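Enolase from the environmental genome shotgun sequencing of the Sargasso Sea (PDB 2QGY) is of unknown specific function but, as a magnesium-binding member of the enolase superfamily, probably abstracts a proton alpha to a carboxylate in its substrate. Local coordinates at residues 209-214 with 238-243; 246-251 with 268-273; 275-280 with 303-308; 297-302 with 319-324. One frame throughout, in Å; residues are numbered along the deposited sequence. Where two conformers were deposited one is given.

All four contacts lie in the barrel domain and follow its wall. Interaction 1 pairs two outer helices; interaction 2 joins neighbouring strands inside them, the centres 13 Å apart, and the Lys241 NZ to Asp270 OD1 salt bridge (2.9 Å) ties the two together. Interaction 4 adds the next strand, with Ser300 N 2.9 Å from Phe272 O. Interaction 3 takes up the loops that continue these strands, and Asp275 OD1 lies 2.6 Å from ND1 of His302, a residue of interaction 4. The magnesium ion, held by Asp200, Glu226 and Glu252, is about 4 Å from the side chain of Asn273 in interaction 2 and about 8 Å from that of Trp304 in interaction 3.

Interaction 1 of 4, residues 209-214 with 238-243; sequences QTKSFL and TEIKNT
Ile240 and Leu214 make the close-packed part of this contact between helices 207-217 and 234-243. CD1 of Leu214 touches CD1 of Ile240 at 4.2 Å and lies equally near its CG2, so the leucine tip sits against two branches of the isoleucine, the side chains crossing at about a right angle. Thr210 adds its methyl, CG2 standing 4.4 Å from Ile240 CD1. The isoleucine reaches across because CG1 lies beside its own backbone N (chi1 -70°) and the chain then bends again, carrying CD1 toward the facing helix. Val248 of the barrel strand meets Ile240, and Phe244 meets Leu214, which keeps this side buried.

The other side is more open. The segment axes come no closer than 11.9 Å and run nearly parallel, at 20°; on this side two long side chains span the distance. Lys211 sends an extended chain across toward helix 234-243, and Glu239, also extended with CG anti to its backbone N (chi1 167°), comes to meet it at about a right angle. NZ of Lys211 donates to OE2 of Glu239 at 3.0 Å, meeting that oxygen almost end-on to its C-O bond. The pairing is a single charged hydrogen bond at a partly exposed rim, where solvent probably screens part of the attraction, so the burial of Ile240 against Leu214 probably matters at least as much as the charge pair.

Interaction 2 of 4, residues 246-251 with 268-273; sequences MKVVTG and AADIFN
Strands 248-250 and 271-272 run parallel in register, Val249 opposite Ile271 and Thr250 opposite Phe272, with Thr250 N donating to Ile271 O (3.3 Å) and Asn273 N to Thr250 O (3.0 Å). Where the strands begin to pair, Val248 O accepts two amides, those of Asp270 (2.9 Å) and Ile271 (3.1 Å).

Asp270 grips the same residue by its other end. With CG beside its own backbone N (chi1 -61°), its carboxylate swings over to the Val248 amide, which reaches OD2 at 2.7 Å through the anti lone pair in a nearly straight bond of 166°. A water donates to both OD2 and Met246 O, while OD1 forms a salt bridge with Lys241, so both oxygens are engaged.

On the face carrying Val249 and Ile271, the two methyls of Val249 divide the work: CG2 lies on Ile271 CB at 3.8 Å. CG1 of Val249 presses on CG of Asn273 at 3.5 Å. The amide oxygen of Asn273 accepts from the backbone N of Glu252, a magnesium ligand. On the other face Thr250 CG2 meets CB of Ala269 (3.8 Å), and Phe272 packs edge-to-face with Phe260. The strands are the two ends of a beta-alpha-beta unit through helix 257-265, the repeating element of the barrel, and their C-terminal ends lead to the metal site.

Interaction 3 of 4, residues 275-280 with 303-308; sequences DISGMG and CWNSMS
Asn305 points its amide nitrogen at the carboxylate of Asp275, the two side chains approaching from opposite directions with their planes 78° apart. ND2 donates to OD2 at 2.8 Å in an almost linear bond (176°), lying in the amide's own plane and using the syn lone pair of the carboxylate. Asp275 gets there with CG anti to its backbone N (chi1 -172°), which extends the group toward the 303-308 loop. The same OD2 is gripped a second time, from its anti side and somewhat out of plane, by the backbone N of Ser277 at 2.8 Å. This closes an Asx turn, so the carboxylate is tied to its own loop as well as to Asn305. OD1 is hydrogen-bonded to His302 ND1 and takes a weak bond from Trp304 N at 3.3 Å. Both loops follow barrel strands, 271-272 and 298-299, at the C-terminal end where enolase-superfamily enzymes have their active site; a His-Asp pair of this kind is known in relatives such as mandelate racemase, where it acts in proton transfer, though no such role is established here. CG2 of Ile276 touches both the amide and the thiol, 3.6 Å from Asn305 ND2 and 3.9 Å from Cys303 SG, and Met314 of helix 309-320 backs both Ile276 and Cys303. Ser277 sets its CB beside the amide, 3.9 Å from Asn305 ND2, and turns its hydroxyl to Ser310 and to the carbonyl of Glu52, a residue of strand 48-53, while Phe54 touches both Asp275 and Asn305.

Interaction 4 of 4, residues 297-302 with 319-324; sequences IFISPH and SSIPNS
Asn323 binds strand 298-299 and the residue before it with two groups, its side-chain amide and its backbone carbonyl. CG stands between the backbone N and the carbonyl carbon (chi1 66°), a compact rotamer that turns the amide to the strand. From there ND2 donates to Ile297 O at 2.8 Å, with the oxygen in the amide's own plane and the nitrogen in the carbonyl plane. The backbone oxygen of Asn323 meanwhile accepts from Ile299 N at 2.9 Å, almost in line with its C=O bond. One residue therefore matches one carbonyl and one amide.

Ile321 adopts the same kind of first torsion, CG1 tucked between N and C (chi1 58°), and then extends so that CD1 reaches Ile299 CB at 4.0 Å. Ile299 instead has CG1 beside its own N and a bent chi2 (-63°), which leaves CG1 3.9 Å from Asn323 ND2. Phe298 also has CG beside its N, which brings the ring alongside the Asn323 backbone: CD1 comes within 3.4 Å of Asn323 O, oblique to the ring, while Ser324 O lies at its edge. Ser289 of helix 282-294 backs Ile299 and Ile321 and offers its carbonyl to Asn323 ND2 in a weak bond. The backbones of Ile299 and Ser324 form a single bridge in the loop between helix 309-320 and strand 327-329, and the buried Asn323 amide, held at the nitrogen, is probably fixed in rotation by its acceptors.

Interaction 1 of 4, residues 209-214 with 238-243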
loop_
_atom_site.group_PDB
_atom_site.type_symbol
_atom_site.label_atom_id
_atom_site.label_comp_id
_atom_site.label_asym_id
_atom_site.label_seq_id
_atom_site.Cartn_x
_atom_site.Cartn_y
_atom_site.Cartn_z
ATOM N N GLN A 209 3.546 -18.195 -21.201
ATOM C CA GLN A 209 3.468 -19.443 -20.400
ATOM C C GLN A 209 2.077 -19.633 -19.806
ATOM O O GLN A 209 1.490 -20.715 -19.902
ATOM C CB GLN A 209 4.494 -19.490 -19.262
ATOM C CG GLN A 209 5.916 -19.057 -19.627
ATOM C CD GLN A 209 6.691 -20.101 -20.399
ATOM O OE1 GLN A 209 6.344 -21.290 -20.392
ATOM N NE2 GLN A 209 7.760 -19.668 -21.064
ATOM N N THR A 210 1.538 -18.558 -19.226
ATOM C CA THR A 210 0.205 -18.579 -18.632
ATOM C C THR A 210 -0.868 -18.994 -19.613
ATOM O O THR A 210 -1.670 -19.877 -19.323
ATOM C CB THR A 210 -0.133 -17.200 -18.039
ATOM O OG1 THR A 210 0.874 -16.878 -17.082
ATOM C CG2 THR A 210 -1.486 -17.196 -17.371
ATOM N N LYS A 211 -0.877 -18.354 -20.777
ATOM C CA LYS A 211 -1.831 -18.689 -21.819
ATOM C C LYS A 211 -1.695 -20.138 -22.287
ATOM O O LYS A 211 -2.704 -20.829 -22.403
ATOM C CB LYS A 211 -1.716 -17.703 -22.977
ATOM C CG LYS A 211 -2.335 -16.348 -22.693
ATOM C CD LYS A 211 -1.907 -15.376 -23.779
ATOM C CE LYS A 211 -2.680 -14.082 -23.708
ATOM N NZ LYS A 211 -2.064 -13.087 -24.637
ATOM N N SER A 212 -0.459 -20.602 -22.512
ATOM C CA SER A 212 -0.238 -21.977 -22.942
ATOM C C SER A 212 -0.713 -22.963 -21.869
ATOM O O SER A 212 -1.389 -23.948 -22.181
ATOM C CB SER A 212 1.229 -22.199 -23.317
ATOM O OG SER A 212 1.701 -21.148 -24.152
ATOM N N PHE A 213 -0.396 -22.669 -20.604
ATOM C CA PHE A 213 -0.860 -23.504 -19.495
ATOM C C PHE A 213 -2.386 -23.583 -19.461
ATOM O O PHE A 213 -2.964 -24.666 -19.411
ATOM C CB PHE A 213 -0.319 -23.005 -18.137
ATOM C CG PHE A 213 -0.800 -23.810 -16.964
ATOM C CD1 PHE A 213 -0.210 -25.035 -16.652
ATOM C CD2 PHE A 213 -1.853 -23.354 -16.170
ATOM C CE1 PHE A 213 -0.647 -25.794 -15.577
ATOM C CE2 PHE A 213 -2.319 -24.103 -15.086
ATOM C CZ PHE A 213 -1.701 -25.330 -14.768
ATOM N N LEU A 214 -3.039 -22.426 -19.494
ATOM C CA LEU A 214 -4.495 -22.384 -19.393
ATOM C C LEU A 214 -5.184 -23.114 -20.555
ATOM O O LEU A 214 -6.263 -23.682 -20.387
ATOM C CB LEU A 214 -4.979 -20.939 -19.306
ATOM C CG LEU A 214 -4.627 -20.254 -17.973
ATOM C CD1 LEU A 214 -5.084 -18.805 -18.011
ATOM C CD2 LEU A 214 -5.242 -21.015 -16.790
ATOM N N THR A 238 -9.005 -8.749 -17.620
ATOM C CA THR A 238 -10.164 -8.824 -18.496
ATOM C C THR A 238 -9.822 -9.692 -19.706
ATOM O O THR A 238 -10.604 -10.538 -20.095
ATOM C CB THR A 238 -10.694 -7.441 -18.906
ATOM O OG1 THR A 238 -9.745 -6.793 -19.775
ATOM C CG2 THR A 238 -10.986 -6.562 -17.648
ATOM N N GLU A 239 -8.641 -9.501 -20.268
ATOM C CA GLU A 239 -8.223 -10.286 -21.431
ATOM C C GLU A 239 -8.248 -11.807 -21.129
ATOM O O GLU A 239 -8.783 -12.600 -21.912
ATOM C CB GLU A 239 -6.852 -9.834 -21.891
ATOM C CG GLU A 239 -6.208 -10.780 -22.882
ATOM C CD GLU A 239 -4.950 -10.208 -23.459
ATOM O OE1 GLU A 239 -4.820 -8.958 -23.442
ATOM O OE2 GLU A 239 -4.116 -11.006 -23.948
ATOM N N ILE A 240 -7.692 -12.198 -19.990
ATOM C CA ILE A 240 -7.718 -13.605 -19.554
ATOM C C ILE A 240 -9.115 -14.125 -19.340
ATOM O O ILE A 240 -9.464 -15.212 -19.832
ATOM C CB ILE A 240 -6.914 -13.843 -18.237
ATOM C CG1 ILE A 240 -5.409 -13.691 -18.487
ATOM C CG2 ILE A 240 -7.261 -15.240 -17.633
ATOM C CD1 ILE A 240 -4.742 -14.833 -19.245
ATOM N N LYS A 241 -9.921 -13.376 -18.595
ATOM C CA LYS A 241 -11.283 -13.821 -18.291
ATOM C C LYS A 241 -12.071 -14.009 -19.582
ATOM O O LYS A 241 -12.887 -14.934 -19.679
ATOM C CB LYS A 241 -11.988 -12.819 -17.375
ATOM C CG LYS A 241 -13.461 -13.078 -17.184
ATOM C CD LYS A 241 -14.032 -12.235 -16.066
ATOM C CE LYS A 241 -15.529 -11.969 -16.252
ATOM N NZ LYS A 241 -16.389 -13.158 -16.311
ATOM N N ASN A 242 -11.797 -13.161 -20.568
ATOM C CA ASN A 242 -12.524 -13.166 -21.847
ATOM C C ASN A 242 -12.072 -14.277 -22.793
ATOM O O ASN A 242 -12.823 -14.667 -23.701
ATOM C CB ASN A 242 -12.390 -11.807 -22.562
ATOM C CG ASN A 242 -13.074 -10.640 -21.792
ATOM O OD1 ASN A 242 -13.904 -10.849 -20.891
ATOM N ND2 ASN A 242 -12.719 -9.411 -22.160
ATOM N N THR A 243 -10.864 -14.772 -22.578
ATOM C CA THR A 243 -10.227 -15.747 -23.456
ATOM C C THR A 243 -10.559 -17.161 -23.042
ATOM O O THR A 243 -10.723 -18.038 -23.898
ATOM C CB THR A 243 -8.709 -15.513 -23.518
ATOM O OG1 THR A 243 -8.481 -14.177 -23.969
ATOM C CG2 THR A 243 -7.992 -16.497 -24.490
#

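Interaction 2 of 4, residues 246-251 with 268-273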
loop_
_atom_site.group_PDB
_atom_site.type_symbol
_atom_site.label_atom_id
_atom_site.label_comp_id
_atom_site.label_asym_id
_atom_site.label_seq_id
_atom_site.Cartn_x
_atom_site.Cartn_y
_atom_site.Cartn_z
ATOM N N MET A 246 -13.004 -20.324 -17.686
ATOM C CA MET A 246 -12.684 -20.750 -16.338
ATOM C C MET A 246 -12.850 -19.547 -15.385
ATOM O O MET A 246 -12.568 -18.408 -15.755
ATOM C CB MET A 246 -11.253 -21.319 -16.292
ATOM C CG MET A 246 -11.054 -22.733 -16.969
ATOM S SD MET A 246 -9.323 -23.268 -17.117
ATOM C CE MET A 246 -8.610 -21.928 -17.977
ATOM N N LYS A 247 -13.313 -19.784 -14.168
ATOM C CA LYS A 247 -13.498 -18.675 -13.232
ATOM C C LYS A 247 -12.177 -18.021 -12.832
ATOM O O LYS A 247 -11.233 -18.724 -12.452
ATOM C CB LYS A 247 -14.217 -19.149 -11.994
ATOM C CG LYS A 247 -15.655 -19.578 -12.283
ATOM C CD LYS A 247 -16.307 -20.149 -11.043
ATOM C CE LYS A 247 -17.657 -20.797 -11.407
ATOM N NZ LYS A 247 -18.519 -19.881 -12.194
ATOM N N VAL A 248 -12.122 -16.687 -12.900
ATOM C CA VAL A 248 -10.907 -15.941 -12.567
ATOM C C VAL A 248 -11.048 -15.317 -11.143
ATOM O O VAL A 248 -12.068 -14.715 -10.809
ATOM C CB VAL A 248 -10.568 -14.871 -13.666
ATOM C CG1 VAL A 248 -9.409 -13.932 -13.266
ATOM C CG2 VAL A 248 -10.249 -15.537 -15.037
ATOM N N VAL A 249 -10.007 -15.482 -10.333
ATOM C CA VAL A 249 -9.991 -14.998 -8.956
ATOM C C VAL A 249 -8.861 -13.965 -8.798
ATOM O O VAL A 249 -7.756 -14.214 -9.229
ATOM C CB VAL A 249 -9.729 -16.143 -7.959
ATOM C CG1 VAL A 249 -9.831 -15.591 -6.493
ATOM C CG2 VAL A 249 -10.801 -17.259 -8.114
ATOM N N THR A 250 -9.132 -12.827 -8.164
ATOM C CA THR A 250 -8.066 -11.841 -7.919
ATOM C C THR A 250 -8.440 -11.087 -6.656
ATOM O O THR A 250 -9.600 -11.121 -6.275
ATOM C CB THR A 250 -7.896 -10.825 -9.103
ATOM O OG1 THR A 250 -6.730 -9.989 -8.885
ATOM C CG2 THR A 250 -9.113 -9.954 -9.273
ATOM N N GLY A 251 -7.469 -10.423 -6.023
ATOM C CA GLY A 251 -7.827 -9.501 -4.947
ATOM C C GLY A 251 -6.938 -9.648 -3.726
ATOM O O GLY A 251 -6.769 -8.694 -2.992
ATOM N N ALA A 268 -13.857 -7.732 -14.499
ATOM C CA ALA A 268 -12.502 -8.240 -14.615
ATOM C C ALA A 268 -12.253 -9.576 -13.902
ATOM O O ALA A 268 -11.184 -10.178 -14.055
ATOM C CB ALA A 268 -11.485 -7.172 -14.148
ATOM N N ALA A 269 -13.236 -10.058 -13.170
ATOM C CA ALA A 269 -13.074 -11.279 -12.390
ATOM C C ALA A 269 -14.406 -11.885 -12.022
ATOM O O ALA A 269 -15.438 -11.227 -12.058
ATOM C CB ALA A 269 -12.236 -11.018 -11.125
ATOM N N ASP A 270 -14.361 -13.157 -11.658
ATOM C CA ASP A 270 -15.553 -13.906 -11.278
ATOM C C ASP A 270 -15.685 -13.998 -9.750
ATOM O O ASP A 270 -16.796 -14.122 -9.213
ATOM C CB ASP A 270 -15.431 -15.308 -11.885
ATOM C CG ASP A 270 -15.364 -15.259 -13.416
ATOM O OD1 ASP A 270 -16.397 -14.881 -13.981
ATOM O OD2 ASP A 270 -14.315 -15.535 -14.054
ATOM N N ILE A 271 -14.541 -13.952 -9.066
ATOM C CA ILE A 271 -14.484 -14.122 -7.602
ATOM C C ILE A 271 -13.402 -13.178 -7.088
ATOM O O ILE A 271 -12.353 -13.059 -7.691
ATOM C CB ILE A 271 -14.072 -15.589 -7.228
ATOM C CG1 ILE A 271 -15.081 -16.618 -7.781
ATOM C CG2 ILE A 271 -13.889 -15.752 -5.678
ATOM C CD1 ILE A 271 -14.559 -18.083 -7.782
ATOM N N PHE A 272 -13.640 -12.511 -5.967
ATOM C CA PHE A 272 -12.584 -11.717 -5.357
ATOM C C PHE A 272 -12.067 -12.445 -4.108
ATOM O O PHE A 272 -12.857 -13.028 -3.380
ATOM C CB PHE A 272 -13.133 -10.370 -4.879
ATOM C CG PHE A 272 -13.667 -9.475 -5.976
ATOM C CD1 PHE A 272 -13.177 -9.551 -7.289
ATOM C CD2 PHE A 272 -14.657 -8.545 -5.683
ATOM C CE1 PHE A 272 -13.681 -8.670 -8.286
ATOM C CE2 PHE A 272 -15.148 -7.662 -6.685
ATOM C CZ PHE A 272 -14.648 -7.737 -7.959
ATOM N N ASN A 273 -10.760 -12.392 -3.846
ATOM C CA ASN A 273 -10.212 -13.033 -2.657
ATOM C C ASN A 273 -9.335 -12.051 -1.835
ATOM O O ASN A 273 -8.208 -12.361 -1.525
ATOM C CB ASN A 273 -9.463 -14.335 -3.020
ATOM C CG ASN A 273 -8.152 -14.076 -3.774
ATOM O OD1 ASN A 273 -8.008 -13.067 -4.465
ATOM N ND2 ASN A 273 -7.168 -14.965 -3.594
HETATM O O HOH W 1 -13.984 -16.426 -16.671
#

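Interaction 3 of 4, residues 275-280 with 303-308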
loop_
_atom_site.group_PDB
_atom_site.type_symbol
_atom_site.label_atom_id
_atom_site.label_comp_id
_atom_site.label_asym_id
_atom_site.label_seq_id
_atom_site.Cartn_x
_atom_site.Cartn_y
_atom_site.Cartn_z
ATOM N N ASP A 275 -7.723 -10.521 1.429
ATOM C CA ASP A 275 -7.427 -11.264 2.669
ATOM C C ASP A 275 -8.305 -10.694 3.784
ATOM O O ASP A 275 -8.555 -9.487 3.865
ATOM C CB ASP A 275 -5.947 -11.151 3.043
ATOM C CG ASP A 275 -5.560 -12.073 4.211
ATOM O OD1 ASP A 275 -5.080 -13.201 3.962
ATOM O OD2 ASP A 275 -5.765 -11.678 5.377
ATOM N N ILE A 276 -8.838 -11.595 4.594
ATOM C CA ILE A 276 -9.716 -11.209 5.694
ATOM C C ILE A 276 -9.087 -10.166 6.641
ATOM O O ILE A 276 -9.796 -9.321 7.265
ATOM C CB ILE A 276 -10.159 -12.487 6.481
ATOM C CG1 ILE A 276 -11.222 -12.141 7.543
ATOM C CG2 ILE A 276 -8.909 -13.217 7.117
ATOM C CD1 ILE A 276 -12.591 -11.635 6.992
ATOM N N SER A 277 -7.772 -10.240 6.773
ATOM C CA SER A 277 -7.023 -9.417 7.704
ATOM C C SER A 277 -6.159 -8.409 6.940
ATOM O O SER A 277 -5.259 -7.782 7.500
ATOM C CB SER A 277 -6.145 -10.304 8.559
ATOM O OG SER A 277 -6.934 -10.885 9.593
ATOM N N GLY A 278 -6.444 -8.244 5.646
ATOM C CA GLY A 278 -5.654 -7.321 4.845
ATOM C C GLY A 278 -6.452 -6.288 4.082
ATOM O O GLY A 278 -5.872 -5.327 3.562
ATOM N N MET A 279 -7.773 -6.440 4.000
ATOM C CA MET A 279 -8.565 -5.559 3.128
ATOM C C MET A 279 -8.648 -4.134 3.697
ATOM O O MET A 279 -8.754 -3.164 2.944
ATOM C CB MET A 279 -9.972 -6.169 2.862
ATOM C CG MET A 279 -11.000 -5.218 2.182
ATOM S SD MET A 279 -10.774 -5.129 0.391
ATOM C CE MET A 279 -12.118 -3.966 -0.046
ATOM N N GLY A 280 -8.567 -4.031 5.024
ATOM C CA GLY A 280 -8.704 -2.747 5.738
ATOM C C GLY A 280 -9.599 -2.907 6.953
ATOM O O GLY A 280 -9.427 -2.207 7.978
ATOM N N CYS A 303 -6.919 -16.243 3.287
ATOM C CA CYS A 303 -6.615 -16.332 4.721
ATOM C C CYS A 303 -5.259 -16.987 4.960
ATOM O O CYS A 303 -5.155 -18.076 5.542
ATOM C CB CYS A 303 -7.740 -17.058 5.498
ATOM S SG CYS A 303 -7.527 -16.816 7.325
ATOM N N TRP A 304 -4.199 -16.342 4.485
ATOM C CA TRP A 304 -2.868 -16.818 4.794
ATOM C C TRP A 304 -2.447 -16.097 6.082
ATOM O O TRP A 304 -1.711 -15.104 6.082
ATOM C CB TRP A 304 -1.898 -16.618 3.621
ATOM C CG TRP A 304 -0.552 -17.252 3.853
ATOM C CD1 TRP A 304 -0.291 -18.447 4.449
ATOM C CD2 TRP A 304 0.716 -16.673 3.545
ATOM N NE1 TRP A 304 1.070 -18.668 4.514
ATOM C CE2 TRP A 304 1.709 -17.603 3.944
ATOM C CE3 TRP A 304 1.108 -15.469 2.950
ATOM C CZ2 TRP A 304 3.080 -17.361 3.769
ATOM C CZ3 TRP A 304 2.482 -15.228 2.763
ATOM C CH2 TRP A 304 3.442 -16.169 3.191
ATOM N N ASN A 305 -2.959 -16.623 7.185
ATOM C CA ASN A 305 -2.899 -15.986 8.518
ATOM C C ASN A 305 -2.951 -17.150 9.500
ATOM O O ASN A 305 -2.969 -18.332 9.089
ATOM C CB ASN A 305 -4.151 -15.138 8.760
ATOM C CG ASN A 305 -4.252 -13.923 7.833
ATOM O OD1 ASN A 305 -3.378 -13.055 7.825
ATOM N ND2 ASN A 305 -5.339 -13.831 7.110
ATOM N N SER A 306 -2.987 -16.854 10.798
ATOM C CA SER A 306 -3.227 -17.960 11.755
ATOM C C SER A 306 -4.615 -18.531 11.566
ATOM O O SER A 306 -5.496 -17.874 11.039
ATOM C CB SER A 306 -3.083 -17.506 13.187
ATOM O OG SER A 306 -4.332 -17.060 13.708
ATOM N N MET A 307 -4.812 -19.764 12.025
ATOM C CA MET A 307 -6.142 -20.359 11.964
ATOM C C MET A 307 -6.922 -20.072 13.252
ATOM O O MET A 307 -7.892 -20.781 13.574
ATOM C CB MET A 307 -6.091 -21.878 11.629
ATOM C CG MET A 307 -5.615 -22.265 10.180
ATOM S SD MET A 307 -6.769 -21.719 8.895
ATOM C CE MET A 307 -5.945 -20.225 8.322
ATOM N N SER A 308 -6.523 -19.012 13.967
ATOM C CA SER A 308 -7.206 -18.574 15.167
ATOM C C SER A 308 -8.068 -17.345 14.863
ATOM O O SER A 308 -9.187 -17.495 14.349
ATOM C CB SER A 308 -6.201 -18.348 16.328
ATOM O OG SER A 308 -5.268 -17.276 16.111
#

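Interaction 4 of 4, residues 297-302 with 319-324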
loop_
_atom_site.group_PDB
_atom_site.type_symbol
_atom_site.label_atom_id
_atom_site.label_comp_id
_atom_site.label_asym_id
_atom_site.label_seq_id
_atom_site.Cartn_x
_atom_site.Cartn_y
_atom_site.Cartn_z
ATOM N N ILE A 297 -20.760 -11.584 -8.769
ATOM C CA ILE A 297 -19.386 -11.934 -8.374
ATOM C C ILE A 297 -19.415 -12.487 -6.941
ATOM O O ILE A 297 -20.153 -11.985 -6.092
ATOM C CB ILE A 297 -18.485 -10.672 -8.476
ATOM C CG1 ILE A 297 -18.335 -10.283 -9.962
ATOM C CG2 ILE A 297 -17.118 -10.897 -7.746
ATOM C CD1 ILE A 297 -17.675 -8.947 -10.229
ATOM N N PHE A 298 -18.657 -13.548 -6.692
ATOM C CA PHE A 298 -18.595 -14.158 -5.366
ATOM C C PHE A 298 -17.341 -13.710 -4.628
ATOM O O PHE A 298 -16.416 -13.201 -5.233
ATOM C CB PHE A 298 -18.605 -15.670 -5.495
ATOM C CG PHE A 298 -19.930 -16.208 -5.972
ATOM C CD1 PHE A 298 -20.830 -16.755 -5.072
ATOM C CD2 PHE A 298 -20.283 -16.118 -7.323
ATOM C CE1 PHE A 298 -22.066 -17.226 -5.508
ATOM C CE2 PHE A 298 -21.520 -16.589 -7.776
ATOM C CZ PHE A 298 -22.412 -17.138 -6.858
ATOM N N ILE A 299 -17.345 -13.920 -3.321
ATOM C CA ILE A 299 -16.224 -13.560 -2.452
ATOM C C ILE A 299 -15.675 -14.805 -1.756
ATOM O O ILE A 299 -16.403 -15.541 -1.107
ATOM C CB ILE A 299 -16.672 -12.561 -1.359
ATOM C CG1 ILE A 299 -17.289 -11.289 -1.980
ATOM C CG2 ILE A 299 -15.483 -12.181 -0.449
ATOM C CD1 ILE A 299 -16.313 -10.447 -2.869
ATOM N N SER A 300 -14.379 -15.031 -1.889
ATOM C CA SER A 300 -13.735 -16.143 -1.208
ATOM C C SER A 300 -12.591 -15.504 -0.462
ATOM O O SER A 300 -11.549 -15.291 -1.024
ATOM C CB SER A 300 -13.154 -17.113 -2.240
ATOM O OG SER A 300 -12.421 -18.156 -1.594
ATOM N N PRO A 301 -12.784 -15.147 0.810
ATOM C CA PRO A 301 -11.661 -14.477 1.464
ATOM C C PRO A 301 -10.366 -15.291 1.491
ATOM O O PRO A 301 -10.380 -16.531 1.676
ATOM C CB PRO A 301 -12.181 -14.232 2.889
ATOM C CG PRO A 301 -13.692 -14.216 2.726
ATOM C CD PRO A 301 -13.933 -15.333 1.713
ATOM N N HIS A 302 -9.252 -14.592 1.304
ATOM C CA HIS A 302 -7.953 -15.206 1.339
ATOM C C HIS A 302 -7.636 -15.232 2.834
ATOM O O HIS A 302 -8.089 -14.372 3.574
ATOM C CB HIS A 302 -6.997 -14.295 0.554
ATOM C CG HIS A 302 -5.536 -14.660 0.626
ATOM N ND1 HIS A 302 -4.681 -14.086 1.540
ATOM C CD2 HIS A 302 -4.755 -15.407 -0.193
ATOM C CE1 HIS A 302 -3.445 -14.505 1.323
ATOM N NE2 HIS A 302 -3.461 -15.321 0.282
ATOM N N SER A 319 -20.300 -16.662 6.723
ATOM C CA SER A 319 -21.617 -17.137 7.159
ATOM C C SER A 319 -22.717 -16.082 7.036
ATOM O O SER A 319 -23.911 -16.429 7.050
ATOM C CB SER A 319 -21.555 -17.685 8.587
ATOM O OG SER A 319 -21.528 -16.641 9.534
ATOM N N SER A 320 -22.298 -14.831 6.828
ATOM C CA SER A 320 -23.206 -13.702 6.883
ATOM C C SER A 320 -23.484 -13.086 5.513
ATOM O O SER A 320 -24.303 -12.190 5.404
ATOM C CB SER A 320 -22.672 -12.635 7.838
ATOM O OG SER A 320 -21.732 -11.796 7.196
ATOM N N ILE A 321 -22.820 -13.579 4.464
ATOM C CA ILE A 321 -23.054 -13.033 3.104
ATOM C C ILE A 321 -23.676 -14.082 2.157
ATOM O O ILE A 321 -23.355 -15.261 2.256
ATOM C CB ILE A 321 -21.770 -12.403 2.480
ATOM C CG1 ILE A 321 -20.642 -13.444 2.418
ATOM C CG2 ILE A 321 -21.330 -11.178 3.274
ATOM C CD1 ILE A 321 -19.459 -13.062 1.506
ATOM N N PRO A 322 -24.573 -13.651 1.236
ATOM C CA PRO A 322 -25.234 -14.605 0.339
ATOM C C PRO A 322 -24.363 -15.057 -0.818
ATOM O O PRO A 322 -24.681 -16.081 -1.448
ATOM C CB PRO A 322 -26.427 -13.813 -0.197
ATOM C CG PRO A 322 -25.984 -12.402 -0.181
ATOM C CD PRO A 322 -25.040 -12.273 1.008
ATOM N N ASN A 323 -23.266 -14.331 -1.085
ATOM C CA ASN A 323 -22.372 -14.657 -2.223
ATOM C C ASN A 323 -20.957 -15.092 -1.808
ATOM O O ASN A 323 -19.972 -14.739 -2.452
ATOM C CB ASN A 323 -22.273 -13.490 -3.208
ATOM C CG ASN A 323 -21.597 -12.285 -2.609
ATOM O OD1 ASN A 323 -21.764 -12.004 -1.424
ATOM N ND2 ASN A 323 -20.847 -11.541 -3.431
ATOM N N SER A 324 -20.858 -15.832 -0.708
ATOM C CA SER A 324 -19.591 -16.406 -0.304
ATOM C C SER A 324 -19.245 -17.589 -1.205
ATOM O O SER A 324 -20.134 -18.378 -1.584
ATOM C CB SER A 324 -19.686 -16.884 1.141
ATOM O OG SER A 324 -20.589 -17.968 1.230
#